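Local coordinates for uncharacterized protein lp_1913 (Lactobacillus plantarum, PDB 3FLH) that is of unknown function but carries a rhodanese-like domain, a fold whose relatives include sulfurtransferases and phosphatases, at residues T63-L68 / L90-S95. Numbering follows the deposited sequence.
Sequences TRIGEL and LLVLLS
Ile65 and Leu93 carry a contact made wholly of aliphatic side chains, an example of how residues at the end of one helix and just beyond can be fitted against the flank of another without any hydrogen bond between them. The closest approach is 3.5 Å, from CD1 of Ile65 to CD2 of Leu93, and the two side chains meet at a slant. Ile65 is nearly fully extended: with CG1 anti to the backbone N (chi1 -156°), the chain carries CD1 to the second helix. There it reaches between two consecutive residues, its other partner being CG1 of Val92 at 4.0 Å. Leu93 uses a single branch, since CD2 also receives CD1 of Leu68, again at 4.0 Å, with those two side chains roughly perpendicular. One methyl of the helix is thus shared by Ile65 and Leu68, and the area buried is small, 134 Å² in all.

No hydrogen bond or salt bridge crosses between the segments; the polar bonds lie within each of them or run to other parts of the chain. Glu67 N donates to Arg64 O, and between the same two residues Arg64 NE forms a long, weak salt bridge to Glu67 OE1 (3.4 Å), with the carboxylate at the guanidinium edge; Arg64 NH1 is bonded in addition to Ala55 O. In the helix, Leu91 O accepts both Ser95 N and Ser95 OG, the latter at 2.7 Å, from opposite faces of its carbonyl plane; the hydroxyl, bonded to the carbonyl four residues back, is turned onto its own helix.

The contact joins residues 63-68, which lie on helix 58-64 and run on beyond it, to helix 85-95. Both pack on the parallel sheet of the rhodanese-like domain: Leu68 rests on Tyr74 and Leu93 on Val76, both of strand 73-77, while Leu93 also touches Ala100 of the adjacent strand 99-103.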
loop_
_atom_site.group_PDB
_atom_site.type_symbol
_atom_site.label_atom_id
_atom_site.label_comp_id
_atom_site.label_asym_id
_atom_site.label_seq_id
_atom_site.Cartn_x
_atom_site.Cartn_y
_atom_site.Cartn_z
ATOM N N THR B 63 1.594 22.956 -8.359
ATOM C CA THR B 63 2.052 24.137 -9.089
ATOM C C THR B 63 1.823 24.065 -10.600
ATOM O O THR B 63 1.457 25.062 -11.226
ATOM C CB THR B 63 3.565 24.381 -8.850
ATOM O OG1 THR B 63 3.796 24.649 -7.458
ATOM C CG2 THR B 63 4.051 25.572 -9.678
ATOM N N ARG B 64 2.032 22.884 -11.177
ATOM C CA ARG B 64 1.894 22.687 -12.623
ATOM C C ARG B 64 0.573 22.061 -13.057
ATOM O O ARG B 64 0.406 21.675 -14.216
ATOM C CB ARG B 64 3.045 21.819 -13.127
ATOM C CG ARG B 64 4.425 22.440 -12.946
ATOM C CD ARG B 64 5.519 21.469 -13.358
ATOM N NE ARG B 64 5.239 20.892 -14.670
ATOM C CZ ARG B 64 5.812 19.794 -15.149
ATOM N NH1 ARG B 64 6.709 19.131 -14.434
ATOM N NH2 ARG B 64 5.467 19.349 -16.346
ATOM N N ILE B 65 -0.372 21.982 -12.130
ATOM C CA ILE B 65 -1.658 21.377 -12.427
ATOM C C ILE B 65 -2.509 22.254 -13.348
ATOM O O ILE B 65 -3.546 21.821 -13.854
ATOM C CB ILE B 65 -2.415 21.064 -11.113
ATOM C CG1 ILE B 65 -3.434 19.953 -11.353
ATOM C CG2 ILE B 65 -3.089 22.319 -10.581
ATOM C CD1 ILE B 65 -4.033 19.416 -10.082
ATOM N N GLY B 66 -2.049 23.483 -13.576
ATOM C CA GLY B 66 -2.773 24.402 -14.436
ATOM C C GLY B 66 -2.475 24.193 -15.909
ATOM O O GLY B 66 -3.039 24.870 -16.768
ATOM N N GLU B 67 -1.589 23.249 -16.207
ATOM C CA GLU B 67 -1.215 22.956 -17.591
ATOM C C GLU B 67 -1.929 21.698 -18.067
ATOM O O GLU B 67 -1.678 21.211 -19.169
ATOM C CB GLU B 67 0.292 22.724 -17.690
ATOM C CG GLU B 67 1.104 23.480 -16.662
ATOM C CD GLU B 67 2.566 23.077 -16.669
ATOM O OE1 GLU B 67 2.853 21.887 -16.927
ATOM O OE2 GLU B 67 3.424 23.943 -16.398
ATOM N N LEU B 68 -2.820 21.173 -17.232
ATOM C CA LEU B 68 -3.531 19.946 -17.568
ATOM C C LEU B 68 -4.919 20.158 -18.166
ATOM O O LEU B 68 -5.653 21.058 -17.767
ATOM C CB LEU B 68 -3.633 19.056 -16.322
ATOM C CG LEU B 68 -2.314 18.723 -15.606
ATOM C CD1 LEU B 68 -2.598 17.867 -14.387
ATOM C CD2 LEU B 68 -1.363 18.009 -16.553
ATOM N N LEU B 90 -2.947 12.110 -6.091
ATOM C CA LEU B 90 -4.354 11.857 -6.369
ATOM C C LEU B 90 -5.246 12.831 -5.606
ATOM O O LEU B 90 -6.205 13.363 -6.165
ATOM C CB LEU B 90 -4.735 10.412 -6.009
ATOM C CG LEU B 90 -6.138 9.937 -6.425
ATOM C CD1 LEU B 90 -6.293 10.037 -7.950
ATOM C CD2 LEU B 90 -6.364 8.496 -5.980
ATOM N N LEU B 91 -4.929 13.070 -4.336
ATOM C CA LEU B 91 -5.720 13.982 -3.509
ATOM C C LEU B 91 -5.729 15.396 -4.080
ATOM O O LEU B 91 -6.753 16.088 -4.057
ATOM C CB LEU B 91 -5.178 14.006 -2.074
ATOM C CG LEU B 91 -5.914 14.924 -1.092
ATOM C CD1 LEU B 91 -7.395 14.595 -1.084
ATOM C CD2 LEU B 91 -5.324 14.756 0.307
ATOM N N VAL B 92 -4.581 15.823 -4.591
ATOM C CA VAL B 92 -4.455 17.148 -5.185
ATOM C C VAL B 92 -5.346 17.250 -6.425
ATOM O O VAL B 92 -6.096 18.218 -6.585
ATOM C CB VAL B 92 -2.981 17.435 -5.574
ATOM C CG1 VAL B 92 -2.873 18.766 -6.305
ATOM C CG2 VAL B 92 -2.117 17.453 -4.321
ATOM N N LEU B 93 -5.272 16.240 -7.289
ATOM C CA LEU B 93 -6.059 16.218 -8.520
ATOM C C LEU B 93 -7.565 16.166 -8.246
ATOM O O LEU B 93 -8.334 16.964 -8.791
ATOM C CB LEU B 93 -5.637 15.024 -9.391
ATOM C CG LEU B 93 -4.229 15.072 -9.990
ATOM C CD1 LEU B 93 -3.807 13.693 -10.477
ATOM C CD2 LEU B 93 -4.210 16.082 -11.143
ATOM N N LEU B 94 -7.983 15.228 -7.403
ATOM C CA LEU B 94 -9.399 15.093 -7.070
ATOM C C LEU B 94 -9.923 16.344 -6.347
ATOM O O LEU B 94 -11.059 16.758 -6.574
ATOM C CB LEU B 94 -9.636 13.840 -6.211
ATOM C CG LEU B 94 -9.224 12.457 -6.769
ATOM C CD1 LEU B 94 -9.605 11.378 -5.746
ATOM C CD2 LEU B 94 -9.916 12.179 -8.100
ATOM N N SER B 95 -9.107 16.954 -5.490
ATOM C CA SER B 95 -9.545 18.163 -4.778
ATOM C C SER B 95 -9.718 19.335 -5.743
ATOM O O SER B 95 -10.513 20.241 -5.494
ATOM C CB SER B 95 -8.539 18.563 -3.693
ATOM O OG SER B 95 -8.501 17.607 -2.648
#